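Local atomic coordinates of A putative transcriptional regulator (Rhodococcus sp., PDB entry 2HKU), a protein that probably binds DNA as a dimeric TetR-family transcriptional regulator, with a helix-turn-helix head and an all-helical C-terminal domain. Residues D23-A28 / A49-N54; V40-I45 / G61-L66; C72-R77 / V111-S116; Y95-V100 / V196-L201; M151-Q156 / E205-T210. All coordinates share one frame; numbering follows the deposited sequence.

Contact 1: D23-A28 / A49-N54; sequences DALFTA and AGAHPN
Ala24 and Ala49 meet methyl to methyl where helix 21-36 backs onto the turn of the predicted helix-turn-helix, which in TetR-family proteins reads DNA. The side chain of Ala49 points toward helix 21-36, where its CB lies 3.5 Å from Ala24 O, 4.0 Å from Ala24 CB and 4.1 Å from Ala28 CB, so one methyl is received by two residues a helical turn apart. Residues this small let the backbones close in, with the CA atoms of Ala24 and Ala49 separated by 5.1 Å. Leu25 reaches the turn from beside this spot. With its CG anti to the carbonyl carbon (chi1 -83°), the branch swings out from the helix and lays CD2 alongside two methyls, 3.8 Å from Ala51 CB and a little farther from Ala49 CB. Leu25 also touches Gln55 and Val56 of helix 53-60 and Ile45 of helix 42-49, so this one leucine packs against both other helices of the head. Between Ala49 and Ala51 the chain turns at Gly50, whose positive phi belongs to a Schellman motif ending helix 42-49. Helix 53-60, the presumed recognition helix, then starts from His52 as N-cap: Asn54 N gives its hydrogen to His52 ND1 over 2.8 Å, nearly in the plane of the imidazole ring.

Contact 2: V40-I45 / G61-L66; sequences VPITQI and GSKERL
Lys63 and Val40 supply the polar part of this contact, which ties the start of helix 42-49 to the start of helix 63-87. The lysine has its CG anti to the backbone N (chi1 -161°) and is extended beyond CG, and its NZ donates to Val40 O at 2.8 Å. The ammonium sits above the carbonyl plane, 48° out of it. A second carbonyl, that of Glu38, also accepts from NZ, and a water bridges NZ to Ile42 N by two weak bonds. The apolar part lies beside the lysine stem. Ile42 and the lysine chain run alongside each other, pointing opposite ways, which brings Ile42 CD1 to 4.1 Å from Lys63 CG. The same CD1 touches Leu66 CD2 at 4.0 Å, and Ile45 CG2 approaches that leucine methyl more loosely, at 4.4 Å. Tyr60 packs on Leu66 as well, and Val56 on Ile42, so helix 53-60 joins the cluster. Each helix start has its own N-cap residue, Pro41 for one and Ser62 for the other, where Ser62 OG accepts from Arg65 N. Chemically, one lysine does two jobs: its CG adds to the apolar cluster of what is probably the DNA-binding head, while its charged end gathers carbonyl oxygens that precede helix 42-49 and probably steadies that turn.

Contact 3: C72-R77 / V111-S116; sequences CAAVLR and VELFTS. With EDO (1,2-ethanediol), chain H.
This is a buried, wholly apolar helix-helix contact near the centre of the chain, where Val75 of the long helix 63-87 packs against Phe114 of helix 108-120. The short segments run roughly antiparallel, 141° between their directions, with axes 8.0 Å apart. CG anti to the backbone N (chi1 176°) carries the Phe114 ring toward helix 63-87. Val75 CG1 sits over one face, 3.8 Å from the ring centroid, in a CH-pi contact, while Cys72 SG makes a sulfur-aromatic contact at the edge, 3.8 Å from Phe114 CE1. An alanine in place of Phe114 would probably leave Val75 CG1 and Cys72 SG without their shared aromatic partner and open a gap between the helices. The other methyl, Val75 CG2, rests on Val111 CA at 4.1 Å. A 1,2-ethanediol, probably from the crystallisation liquor, links Ser116 O to Ser116 O of the second subunit. Ile131 and Thr134 of helix 125-152 also touch the ring, and Leu113 reaches Phe33 and Leu34 of helix 21-36, placing this crossing where the head joins the C-terminal helices.

Contact 4: Y95-V100 / V196-L201; sequences YTEKLV and VIFANL
Helices 95-100 and 196-201 cross at 132° between their directions, with axes a wide 11.1 Å apart, so Thr96 and Phe198 must bridge the distance with side chains. Phe198 turns its CG anti to the carbonyl carbon (chi1 -73°), and the far end of its ring reaches Thr96 and Glu97. Its CE1 lies 3.8 Å from Thr96 CG2, and its CZ 3.6 Å from Glu97 CG, both approaches oblique to the ring. Thr96 CG2 also meets Leu201 CD1 at 3.8 Å, while the hydroxyl of Thr96 is bonded back to Val92 O. One turn along, Val100 straddles Ile197, CG2 against Ile197 CG2 at 3.7 Å and CG1 against Ile197 CG1 at 3.8 Å. Replacing Phe198 by a serine would probably leave Glu97 CG without its aromatic partner, the new side chain being too short to span the distance. Lys166, Val163 and Ala167 of the second subunit pack on Val196, Ala199 and Asn200, making this a largely buried helix-helix contact of the TetR-family C-terminal domain, next to its dimer interface.

Contact 5: M151-Q156 / E205-T210; sequences MRTGWQ and ETVRNT
Val207 lies at the middle of this contact, its side chain set against the turn at Thr153 and Gly154 that follows helix 125-152. The close side is a matter of two methyls. Val207 CG1, anti to the backbone N (chi1 -175°), reaches 3.5 Å from Thr153 OG1, and it also lies 4.3 Å from Trp155 CB. Val207 CG2 lies against the backbone instead, 4.1 Å from Gly154 C. Gly154 has a positive phi; any CB on it would press tightly on Val207 CG2 and would also jam against the carbonyl O of Thr153, so the bare backbone here lets the valine come in. Trp155 sends its indole away from Val207 toward Ile147 and Leu150, and its NE1 is bonded to Leu201 O, which fastens the turn to the end of helix 190-201. Toward Thr210, the last modelled residue, the packing thins. Thr153 CG2 and Thr210 CG2 are 4.5 Å apart, a loose approach beside exposed Thr210. That threonine is bonded back to Thr206: its OG1 donates to Thr206 O at 2.8 Å, and its N bonds to the same oxygen. No hydrogen bond crosses between the two segments. The chemistry is therefore van der Waals contact around one valine, with Thr153 OG1 bonded back to Thr149 O and Trp155 NE1 to Leu201 O; backbone bonds of Arg208 with Gly93 and Thr210 with Val92 also hold this C-terminal end.

Overall arrangement
From the N terminus, contact 1 brings the turn after helix 42-49 back onto helix 21-36. Contact 2 opens inside that loop and closes beyond it, at the start of helix 63-87, so the two cross; they touch through Leu25 and Ile45 and make one compact, probably DNA-binding head. Contact 3 closes the loop from helix 63-87 to helix 108-120, some 16 Å from contact 2 between centres, and its Ala73 still touches Phe26 of contact 1. Contact 4 crosses contact 3 and closes a far longer loop, joining helices 92-104 and 190-201. Contact 5 crosses contact 4 in turn and joins the end of helix 125-152 to helix 205-209, about 47 Å from contact 1 between centres.

Contact 1: D23-A28 / A49-N54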
# COMPACT_ATOMS: atom_id res chain seq x y z
N ASP A 23 21.10 -17.83 -11.73
CA ASP A 23 19.89 -18.46 -11.19
C ASP A 23 20.00 -18.88 -9.71
O ASP A 23 19.02 -18.75 -8.92
CB ASP A 23 19.41 -19.67 -12.02
CG ASP A 23 19.06 -19.31 -13.46
OD1 ASP A 23 18.62 -18.16 -13.74
OD2 ASP A 23 19.21 -20.21 -14.32
N ALA A 24 21.19 -19.37 -9.32
CA ALA A 24 21.43 -19.77 -7.93
C ALA A 24 21.24 -18.55 -6.99
O ALA A 24 20.61 -18.65 -5.95
CB ALA A 24 22.85 -20.42 -7.75
N LEU A 25 21.82 -17.44 -7.38
CA LEU A 25 21.70 -16.16 -6.64
C LEU A 25 20.24 -15.68 -6.51
O LEU A 25 19.73 -15.38 -5.40
CB LEU A 25 22.58 -15.10 -7.33
CG LEU A 25 24.05 -15.15 -6.93
CD1 LEU A 25 24.82 -14.17 -7.79
CD2 LEU A 25 24.23 -14.78 -5.45
N PHE A 26 19.56 -15.75 -7.65
CA PHE A 26 18.20 -15.30 -7.73
C PHE A 26 17.30 -16.07 -6.81
O PHE A 26 16.53 -15.49 -6.06
CB PHE A 26 17.70 -15.28 -9.17
CG PHE A 26 16.56 -14.27 -9.40
CD1 PHE A 26 16.84 -12.94 -9.67
CD2 PHE A 26 15.22 -14.67 -9.33
CE1 PHE A 26 15.81 -12.03 -9.89
CE2 PHE A 26 14.19 -13.74 -9.55
CZ PHE A 26 14.49 -12.46 -9.84
N THR A 27 17.43 -17.40 -6.83
CA THR A 27 16.66 -18.26 -5.95
C THR A 27 16.96 -18.03 -4.47
O THR A 27 16.05 -17.98 -3.69
CB THR A 27 16.89 -19.79 -6.34
OG1 THR A 27 16.36 -19.97 -7.67
CG2 THR A 27 16.19 -20.74 -5.39
N ALA A 28 18.23 -17.94 -4.08
CA ALA A 28 18.58 -17.82 -2.69
C ALA A 28 18.02 -16.46 -2.26
O ALA A 28 17.36 -16.35 -1.24
CB ALA A 28 20.06 -17.84 -2.55
N ALA A 49 23.78 -19.49 -2.03
CA ALA A 49 23.84 -19.83 -3.43
C ALA A 49 25.09 -20.63 -3.87
O ALA A 49 25.21 -20.99 -5.04
CB ALA A 49 23.69 -18.55 -4.27
N GLY A 50 26.05 -20.87 -2.97
CA GLY A 50 27.38 -21.39 -3.40
C GLY A 50 28.11 -20.41 -4.32
O GLY A 50 28.88 -20.81 -5.21
N ALA A 51 27.84 -19.12 -4.12
CA ALA A 51 28.37 -18.04 -4.98
C ALA A 51 29.39 -17.17 -4.26
O ALA A 51 29.42 -17.08 -3.02
CB ALA A 51 27.23 -17.16 -5.52
N HIS A 52 30.27 -16.57 -5.06
CA HIS A 52 31.22 -15.64 -4.52
C HIS A 52 30.53 -14.27 -4.54
O HIS A 52 29.83 -13.94 -5.49
CB HIS A 52 32.48 -15.65 -5.38
CG HIS A 52 33.59 -14.83 -4.82
ND1 HIS A 52 33.61 -13.45 -4.91
CD2 HIS A 52 34.71 -15.18 -4.15
CE1 HIS A 52 34.70 -12.99 -4.31
NE2 HIS A 52 35.39 -14.02 -3.85
N PRO A 53 30.70 -13.46 -3.47
CA PRO A 53 30.18 -12.07 -3.52
C PRO A 53 30.44 -11.32 -4.82
O PRO A 53 29.63 -10.52 -5.21
CB PRO A 53 30.84 -11.41 -2.31
CG PRO A 53 30.95 -12.56 -1.31
CD PRO A 53 31.30 -13.78 -2.15
N ASN A 54 31.52 -11.62 -5.52
CA ASN A 54 31.75 -11.00 -6.85
C ASN A 54 30.68 -11.21 -7.91
O ASN A 54 30.54 -10.40 -8.83
CB ASN A 54 33.05 -11.53 -7.46
CG ASN A 54 34.26 -10.96 -6.80
OD1 ASN A 54 34.25 -9.80 -6.35
ND2 ASN A 54 35.32 -11.76 -6.71

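Contact 2: V40-I45 / G61-L66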
# COMPACT_ATOMS: atom_id res chain seq x y z
N VAL A 40 18.69 -8.72 4.90
CA VAL A 40 19.52 -9.94 4.69
C VAL A 40 20.87 -9.59 4.10
O VAL A 40 20.91 -8.99 2.99
CB VAL A 40 18.86 -10.88 3.66
CG1 VAL A 40 19.82 -12.13 3.26
CG2 VAL A 40 17.59 -11.40 4.21
N PRO A 41 22.00 -9.91 4.81
CA PRO A 41 23.25 -9.59 4.13
C PRO A 41 23.48 -10.33 2.82
O PRO A 41 23.16 -11.48 2.68
CB PRO A 41 24.34 -9.94 5.16
CG PRO A 41 23.67 -10.01 6.49
CD PRO A 41 22.22 -10.47 6.17
N ILE A 42 24.10 -9.65 1.88
CA ILE A 42 24.57 -10.33 0.67
C ILE A 42 25.37 -11.65 0.88
O ILE A 42 25.13 -12.63 0.17
CB ILE A 42 25.29 -9.30 -0.30
CG1 ILE A 42 25.17 -9.76 -1.73
CG2 ILE A 42 26.73 -9.01 0.14
CD1 ILE A 42 23.63 -10.06 -2.10
N THR A 43 26.26 -11.68 1.88
CA THR A 43 27.11 -12.88 2.22
C THR A 43 26.29 -14.15 2.53
O THR A 43 26.71 -15.30 2.26
CB THR A 43 28.10 -12.61 3.42
OG1 THR A 43 27.39 -12.14 4.59
CG2 THR A 43 29.22 -11.58 3.04
N GLN A 44 25.13 -13.94 3.10
CA GLN A 44 24.21 -15.01 3.42
C GLN A 44 23.51 -15.52 2.19
O GLN A 44 23.20 -16.69 2.12
CB GLN A 44 23.16 -14.42 4.29
CG GLN A 44 22.69 -15.30 5.35
CD GLN A 44 21.72 -14.57 6.22
OE1 GLN A 44 20.52 -14.65 6.03
NE2 GLN A 44 22.24 -13.84 7.19
N ILE A 45 23.18 -14.61 1.25
CA ILE A 45 22.65 -14.99 -0.07
C ILE A 45 23.71 -15.77 -0.85
O ILE A 45 23.40 -16.78 -1.44
CB ILE A 45 22.09 -13.75 -0.88
CG1 ILE A 45 20.75 -13.29 -0.27
CG2 ILE A 45 21.92 -14.07 -2.35
CD1 ILE A 45 20.34 -11.79 -0.60
N GLY A 61 25.12 -5.74 -10.39
CA GLY A 61 25.60 -4.38 -10.24
C GLY A 61 25.52 -3.87 -8.82
O GLY A 61 26.21 -2.92 -8.49
N SER A 62 24.68 -4.50 -7.97
CA SER A 62 24.47 -4.03 -6.61
C SER A 62 23.41 -4.88 -5.90
O SER A 62 22.57 -5.52 -6.57
CB SER A 62 24.04 -2.55 -6.59
OG SER A 62 22.67 -2.40 -6.94
N LYS A 63 23.43 -4.82 -4.57
CA LYS A 63 22.44 -5.50 -3.75
C LYS A 63 21.02 -4.97 -4.07
O LYS A 63 20.08 -5.74 -4.12
CB LYS A 63 22.76 -5.33 -2.26
CG LYS A 63 22.08 -6.34 -1.38
CD LYS A 63 22.27 -5.97 0.08
CE LYS A 63 21.14 -6.56 0.94
NZ LYS A 63 21.37 -6.34 2.40
N GLU A 64 20.89 -3.64 -4.21
CA GLU A 64 19.61 -2.95 -4.36
C GLU A 64 18.96 -3.42 -5.65
O GLU A 64 17.78 -3.69 -5.73
CB GLU A 64 19.84 -1.41 -4.39
CG GLU A 64 20.23 -0.82 -3.03
CD GLU A 64 21.66 -1.22 -2.56
OE1 GLU A 64 22.60 -1.12 -3.37
OE2 GLU A 64 21.84 -1.65 -1.38
N ARG A 65 19.79 -3.57 -6.68
CA ARG A 65 19.29 -4.05 -7.90
C ARG A 65 18.85 -5.53 -7.86
O ARG A 65 17.80 -5.86 -8.40
CB ARG A 65 20.30 -3.87 -9.01
CG ARG A 65 19.77 -4.48 -10.28
CD ARG A 65 20.54 -3.88 -11.43
NE ARG A 65 19.73 -3.00 -12.27
CZ ARG A 65 19.01 -3.42 -13.31
NH1 ARG A 65 18.33 -2.53 -14.02
NH2 ARG A 65 18.97 -4.71 -13.64
N LEU A 66 19.65 -6.40 -7.26
CA LEU A 66 19.13 -7.77 -6.92
C LEU A 66 17.76 -7.76 -6.18
O LEU A 66 16.86 -8.45 -6.58
CB LEU A 66 20.15 -8.62 -6.16
CG LEU A 66 19.84 -10.11 -5.79
CD1 LEU A 66 19.44 -10.97 -6.94
CD2 LEU A 66 21.01 -10.71 -5.06
O HOH W 1 24.70 -6.43 2.57

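Contact 3: C72-R77 / V111-S116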
# COMPACT_ATOMS: atom_id res chain seq x y z
N CYS A 72 10.16 -7.50 -8.04
CA CYS A 72 9.41 -7.51 -9.26
C CYS A 72 9.01 -8.93 -9.76
O CYS A 72 7.88 -9.14 -10.08
CB CYS A 72 10.19 -6.77 -10.32
SG CYS A 72 10.23 -4.91 -9.86
N ALA A 73 9.96 -9.83 -9.95
CA ALA A 73 9.67 -11.28 -10.31
C ALA A 73 8.72 -11.95 -9.35
O ALA A 73 7.74 -12.57 -9.76
CB ALA A 73 10.93 -12.05 -10.46
N ALA A 74 8.93 -11.75 -8.05
CA ALA A 74 7.97 -12.26 -7.03
C ALA A 74 6.56 -11.82 -7.19
O ALA A 74 5.64 -12.62 -7.19
CB ALA A 74 8.49 -11.96 -5.57
N VAL A 75 6.31 -10.52 -7.31
CA VAL A 75 4.95 -10.10 -7.51
C VAL A 75 4.32 -10.48 -8.88
O VAL A 75 3.11 -10.70 -8.97
CB VAL A 75 4.75 -8.49 -7.25
CG1 VAL A 75 5.27 -7.63 -8.48
CG2 VAL A 75 3.31 -8.23 -7.02
N LEU A 76 5.10 -10.48 -9.95
CA LEU A 76 4.63 -10.97 -11.24
C LEU A 76 4.23 -12.45 -11.18
O LEU A 76 3.20 -12.87 -11.72
CB LEU A 76 5.77 -10.81 -12.27
CG LEU A 76 5.91 -9.30 -12.66
CD1 LEU A 76 7.03 -9.09 -13.63
CD2 LEU A 76 4.68 -8.91 -13.28
N ARG A 77 5.09 -13.21 -10.53
CA ARG A 77 4.81 -14.64 -10.38
C ARG A 77 3.60 -14.86 -9.50
O ARG A 77 2.65 -15.64 -9.83
CB ARG A 77 6.09 -15.34 -9.90
CG ARG A 77 7.19 -15.35 -11.02
CD ARG A 77 8.22 -16.47 -10.78
NE ARG A 77 9.03 -16.76 -12.01
CZ ARG A 77 10.20 -16.19 -12.31
NH1 ARG A 77 10.75 -15.29 -11.51
NH2 ARG A 77 10.82 -16.52 -13.44
N VAL A 111 3.72 -9.69 -2.82
CA VAL A 111 3.17 -8.31 -2.94
C VAL A 111 3.89 -7.40 -1.93
O VAL A 111 4.22 -6.22 -2.21
CB VAL A 111 1.66 -8.26 -2.66
CG1 VAL A 111 1.10 -6.83 -2.76
CG2 VAL A 111 0.90 -9.20 -3.60
N GLU A 112 4.03 -7.89 -0.71
CA GLU A 112 4.63 -7.10 0.36
C GLU A 112 6.11 -6.77 0.05
O GLU A 112 6.54 -5.60 0.16
CB GLU A 112 4.46 -7.79 1.70
CG GLU A 112 5.26 -7.13 2.81
CD GLU A 112 5.28 -7.92 4.10
OE1 GLU A 112 4.44 -8.89 4.27
OE2 GLU A 112 6.13 -7.57 4.93
N LEU A 113 6.89 -7.73 -0.40
CA LEU A 113 8.21 -7.38 -0.93
C LEU A 113 8.23 -6.31 -2.04
O LEU A 113 9.14 -5.42 -2.07
CB LEU A 113 8.91 -8.62 -1.48
CG LEU A 113 10.37 -8.66 -1.77
CD1 LEU A 113 11.07 -8.36 -0.41
CD2 LEU A 113 10.73 -10.07 -2.23
N PHE A 114 7.26 -6.37 -2.97
CA PHE A 114 7.27 -5.46 -4.08
C PHE A 114 6.86 -4.07 -3.56
O PHE A 114 7.39 -3.06 -4.02
CB PHE A 114 6.21 -5.90 -5.11
CG PHE A 114 6.08 -4.95 -6.28
CD1 PHE A 114 7.17 -4.67 -7.11
CD2 PHE A 114 4.83 -4.37 -6.57
CE1 PHE A 114 7.04 -3.80 -8.21
CE2 PHE A 114 4.67 -3.55 -7.68
CZ PHE A 114 5.75 -3.20 -8.50
N THR A 115 5.90 -4.01 -2.63
CA THR A 115 5.60 -2.71 -1.91
C THR A 115 6.87 -2.11 -1.23
O THR A 115 7.09 -0.87 -1.30
CB THR A 115 4.33 -2.77 -0.92
OG1 THR A 115 4.64 -3.57 0.23
CG2 THR A 115 3.14 -3.27 -1.62
N SER A 116 7.71 -2.96 -0.62
CA SER A 116 8.98 -2.49 0.00
C SER A 116 9.92 -2.02 -1.04
O SER A 116 10.57 -0.91 -0.89
CB SER A 116 9.66 -3.54 0.87
OG SER A 116 8.76 -3.76 1.95
C1 EDO H . 10.01 0.05 4.33
O1 EDO H . 10.00 -0.20 5.80
C2 EDO H . 10.45 -1.05 3.32
O2 EDO H . 11.09 -0.44 2.09

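Contact 4: Y95-V100 / V196-L201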
# COMPACT_ATOMS: atom_id res chain seq x y z
N TYR A 95 -13.97 -17.62 -9.07
CA TYR A 95 -12.75 -17.22 -9.77
C TYR A 95 -12.15 -16.03 -9.00
O TYR A 95 -10.96 -16.04 -8.70
CB TYR A 95 -13.15 -16.80 -11.16
CG TYR A 95 -12.12 -16.13 -12.02
CD1 TYR A 95 -11.44 -16.83 -13.02
CD2 TYR A 95 -11.86 -14.75 -11.88
CE1 TYR A 95 -10.52 -16.20 -13.82
CE2 TYR A 95 -10.94 -14.12 -12.64
CZ TYR A 95 -10.28 -14.82 -13.63
OH TYR A 95 -9.37 -14.15 -14.42
N THR A 96 -13.01 -15.05 -8.73
CA THR A 96 -12.69 -13.91 -7.91
C THR A 96 -12.21 -14.25 -6.53
O THR A 96 -11.24 -13.64 -6.10
CB THR A 96 -13.78 -12.91 -7.91
OG1 THR A 96 -14.21 -12.75 -9.25
CG2 THR A 96 -13.28 -11.51 -7.38
N GLU A 97 -12.81 -15.25 -5.86
CA GLU A 97 -12.40 -15.65 -4.49
C GLU A 97 -11.04 -16.27 -4.50
O GLU A 97 -10.16 -16.10 -3.62
CB GLU A 97 -13.42 -16.69 -3.88
CG GLU A 97 -14.64 -16.13 -3.17
CD GLU A 97 -15.83 -17.14 -3.04
OE1 GLU A 97 -15.59 -18.24 -2.48
OE2 GLU A 97 -16.99 -16.84 -3.50
N LYS A 98 -10.86 -17.08 -5.51
CA LYS A 98 -9.63 -17.75 -5.74
C LYS A 98 -8.53 -16.70 -6.10
O LYS A 98 -7.46 -16.75 -5.62
CB LYS A 98 -9.85 -18.73 -6.90
CG LYS A 98 -10.19 -20.20 -6.46
CD LYS A 98 -10.88 -20.95 -7.70
CE LYS A 98 -11.53 -22.29 -7.21
NZ LYS A 98 -10.52 -23.04 -6.50
N LEU A 99 -8.83 -15.80 -7.00
CA LEU A 99 -7.79 -14.86 -7.42
C LEU A 99 -7.38 -14.00 -6.20
O LEU A 99 -6.26 -13.99 -5.82
CB LEU A 99 -8.26 -14.08 -8.61
CG LEU A 99 -7.18 -13.35 -9.46
CD1 LEU A 99 -7.79 -13.01 -10.83
CD2 LEU A 99 -6.77 -12.06 -8.75
N VAL A 100 -8.35 -13.41 -5.52
CA VAL A 100 -8.11 -12.50 -4.34
C VAL A 100 -7.55 -13.24 -3.18
O VAL A 100 -6.53 -12.86 -2.59
CB VAL A 100 -9.45 -11.76 -3.99
CG1 VAL A 100 -9.30 -10.88 -2.79
CG2 VAL A 100 -9.89 -10.98 -5.16
N VAL A 196 -13.21 -6.64 1.50
CA VAL A 196 -13.07 -5.23 0.96
C VAL A 196 -13.03 -5.34 -0.60
O VAL A 196 -13.68 -4.58 -1.28
CB VAL A 196 -11.76 -4.52 1.53
CG1 VAL A 196 -11.35 -3.36 0.67
CG2 VAL A 196 -11.91 -4.08 3.08
N ILE A 197 -12.28 -6.30 -1.16
CA ILE A 197 -12.19 -6.40 -2.65
C ILE A 197 -13.58 -6.72 -3.21
O ILE A 197 -14.03 -6.03 -4.13
CB ILE A 197 -11.17 -7.43 -3.16
CG1 ILE A 197 -9.70 -7.11 -2.77
CG2 ILE A 197 -11.28 -7.63 -4.72
CD1 ILE A 197 -9.12 -5.83 -3.42
N PHE A 198 -14.28 -7.70 -2.60
CA PHE A 198 -15.72 -7.87 -2.97
C PHE A 198 -16.64 -6.65 -2.90
O PHE A 198 -17.48 -6.44 -3.80
CB PHE A 198 -16.30 -9.12 -2.29
CG PHE A 198 -15.80 -10.39 -2.92
CD1 PHE A 198 -16.38 -10.85 -4.12
CD2 PHE A 198 -14.76 -11.10 -2.37
CE1 PHE A 198 -15.93 -12.01 -4.76
CE2 PHE A 198 -14.27 -12.28 -2.99
CZ PHE A 198 -14.87 -12.72 -4.19
N ALA A 199 -16.52 -5.83 -1.85
CA ALA A 199 -17.23 -4.57 -1.79
C ALA A 199 -16.78 -3.58 -2.81
O ALA A 199 -17.61 -2.78 -3.30
CB ALA A 199 -17.14 -3.95 -0.37
N ASN A 200 -15.48 -3.59 -3.17
CA ASN A 200 -15.00 -2.68 -4.23
C ASN A 200 -15.58 -3.04 -5.61
O ASN A 200 -15.84 -2.19 -6.41
CB ASN A 200 -13.45 -2.74 -4.36
CG ASN A 200 -12.71 -2.08 -3.19
OD1 ASN A 200 -11.48 -2.24 -3.04
ND2 ASN A 200 -13.41 -1.36 -2.38
N LEU A 201 -15.71 -4.35 -5.89
CA LEU A 201 -16.14 -4.85 -7.21
C LEU A 201 -17.67 -4.87 -7.33
O LEU A 201 -18.19 -4.68 -8.43
CB LEU A 201 -15.58 -6.24 -7.44
CG LEU A 201 -14.04 -6.27 -7.54
CD1 LEU A 201 -13.51 -7.68 -7.55
CD2 LEU A 201 -13.66 -5.51 -8.83

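Contact 5: M151-Q156 / E205-T210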
# COMPACT_ATOMS: atom_id res chain seq x y z
N MSE A 151 -16.33 -8.61 -17.21
CA MSE A 151 -17.13 -7.93 -18.22
C MSE A 151 -17.87 -8.90 -19.16
O MSE A 151 -18.93 -8.55 -19.66
CB MSE A 151 -16.32 -6.96 -19.07
CG MSE A 151 -15.85 -5.73 -18.33
SE MSE A 151 -14.39 -4.99 -19.45
CE MSE A 151 -15.51 -4.16 -20.86
N ARG A 152 -17.28 -10.07 -19.40
CA ARG A 152 -17.76 -10.97 -20.45
C ARG A 152 -18.86 -11.77 -19.80
O ARG A 152 -19.78 -12.20 -20.48
CB ARG A 152 -16.66 -11.87 -21.06
CG ARG A 152 -16.14 -13.01 -20.19
CD ARG A 152 -15.40 -14.05 -21.03
NE ARG A 152 -14.56 -14.92 -20.20
CZ ARG A 152 -14.94 -16.09 -19.68
NH1 ARG A 152 -16.18 -16.57 -19.87
NH2 ARG A 152 -14.08 -16.80 -18.94
N THR A 153 -18.77 -11.95 -18.47
CA THR A 153 -19.87 -12.60 -17.74
C THR A 153 -21.00 -11.68 -17.28
O THR A 153 -21.91 -12.17 -16.63
CB THR A 153 -19.42 -13.57 -16.64
OG1 THR A 153 -18.77 -12.87 -15.59
CG2 THR A 153 -18.45 -14.58 -17.20
N GLY A 154 -21.02 -10.40 -17.67
CA GLY A 154 -22.13 -9.50 -17.31
C GLY A 154 -21.87 -8.21 -16.48
O GLY A 154 -22.70 -7.24 -16.46
N TRP A 155 -20.71 -8.14 -15.83
CA TRP A 155 -20.42 -7.00 -14.91
C TRP A 155 -20.22 -5.65 -15.65
O TRP A 155 -19.58 -5.61 -16.70
CB TRP A 155 -19.22 -7.45 -14.02
CG TRP A 155 -18.67 -6.50 -13.00
CD1 TRP A 155 -19.05 -6.36 -11.66
CD2 TRP A 155 -17.56 -5.58 -13.20
NE1 TRP A 155 -18.25 -5.40 -11.06
CE2 TRP A 155 -17.33 -4.93 -11.97
CE3 TRP A 155 -16.76 -5.26 -14.31
CZ2 TRP A 155 -16.35 -3.94 -11.82
CZ3 TRP A 155 -15.76 -4.29 -14.16
CH2 TRP A 155 -15.57 -3.64 -12.92
N GLN A 156 -20.82 -4.57 -15.15
CA GLN A 156 -20.67 -3.28 -15.75
C GLN A 156 -19.46 -2.51 -15.16
O GLN A 156 -19.41 -2.24 -13.93
CB GLN A 156 -21.89 -2.39 -15.50
CG GLN A 156 -23.24 -2.86 -16.09
CD GLN A 156 -23.18 -3.09 -17.58
OE1 GLN A 156 -23.30 -2.12 -18.38
NE2 GLN A 156 -22.96 -4.36 -17.98
N GLU A 205 -25.08 -10.97 -7.90
CA GLU A 205 -25.15 -12.38 -7.55
C GLU A 205 -25.23 -13.29 -8.80
O GLU A 205 -24.65 -14.37 -8.81
CB GLU A 205 -26.29 -12.67 -6.57
CG GLU A 205 -26.01 -13.87 -5.70
CD GLU A 205 -27.22 -14.35 -4.89
OE1 GLU A 205 -28.09 -13.49 -4.54
OE2 GLU A 205 -27.31 -15.59 -4.62
N THR A 206 -25.91 -12.83 -9.83
CA THR A 206 -26.18 -13.61 -11.07
C THR A 206 -24.88 -13.84 -11.88
O THR A 206 -24.53 -15.00 -12.25
CB THR A 206 -27.36 -13.00 -11.89
OG1 THR A 206 -27.12 -11.61 -12.18
CG2 THR A 206 -28.70 -13.12 -11.10
N VAL A 207 -24.14 -12.73 -12.07
CA VAL A 207 -22.72 -12.76 -12.50
C VAL A 207 -21.85 -13.69 -11.66
O VAL A 207 -21.14 -14.49 -12.22
CB VAL A 207 -22.13 -11.36 -12.52
CG1 VAL A 207 -20.68 -11.38 -13.11
CG2 VAL A 207 -23.06 -10.40 -13.28
N ARG A 208 -21.94 -13.64 -10.32
CA ARG A 208 -21.10 -14.50 -9.47
C ARG A 208 -21.38 -15.96 -9.66
O ARG A 208 -20.51 -16.81 -9.43
CB ARG A 208 -21.23 -14.15 -7.97
CG ARG A 208 -20.85 -12.72 -7.58
CD ARG A 208 -20.49 -12.58 -6.06
NE ARG A 208 -21.59 -12.89 -5.13
CZ ARG A 208 -22.58 -12.06 -4.77
NH1 ARG A 208 -22.65 -10.81 -5.21
NH2 ARG A 208 -23.50 -12.50 -3.93
N ASN A 209 -22.62 -16.28 -10.00
CA ASN A 209 -23.05 -17.70 -10.10
C ASN A 209 -22.74 -18.35 -11.44
O ASN A 209 -22.65 -19.58 -11.53
CB ASN A 209 -24.54 -17.84 -9.81
CG ASN A 209 -24.89 -17.42 -8.42
OD1 ASN A 209 -24.18 -17.80 -7.47
ND2 ASN A 209 -25.95 -16.62 -8.28
N THR A 210 -22.61 -17.53 -12.47
CA THR A 210 -22.03 -18.01 -13.74
C THR A 210 -20.74 -18.87 -13.66
O THR A 210 -19.68 -18.52 -13.07
CB THR A 210 -21.89 -16.86 -14.66
OG1 THR A 210 -23.02 -15.99 -14.45
CG2 THR A 210 -21.79 -17.35 -16.13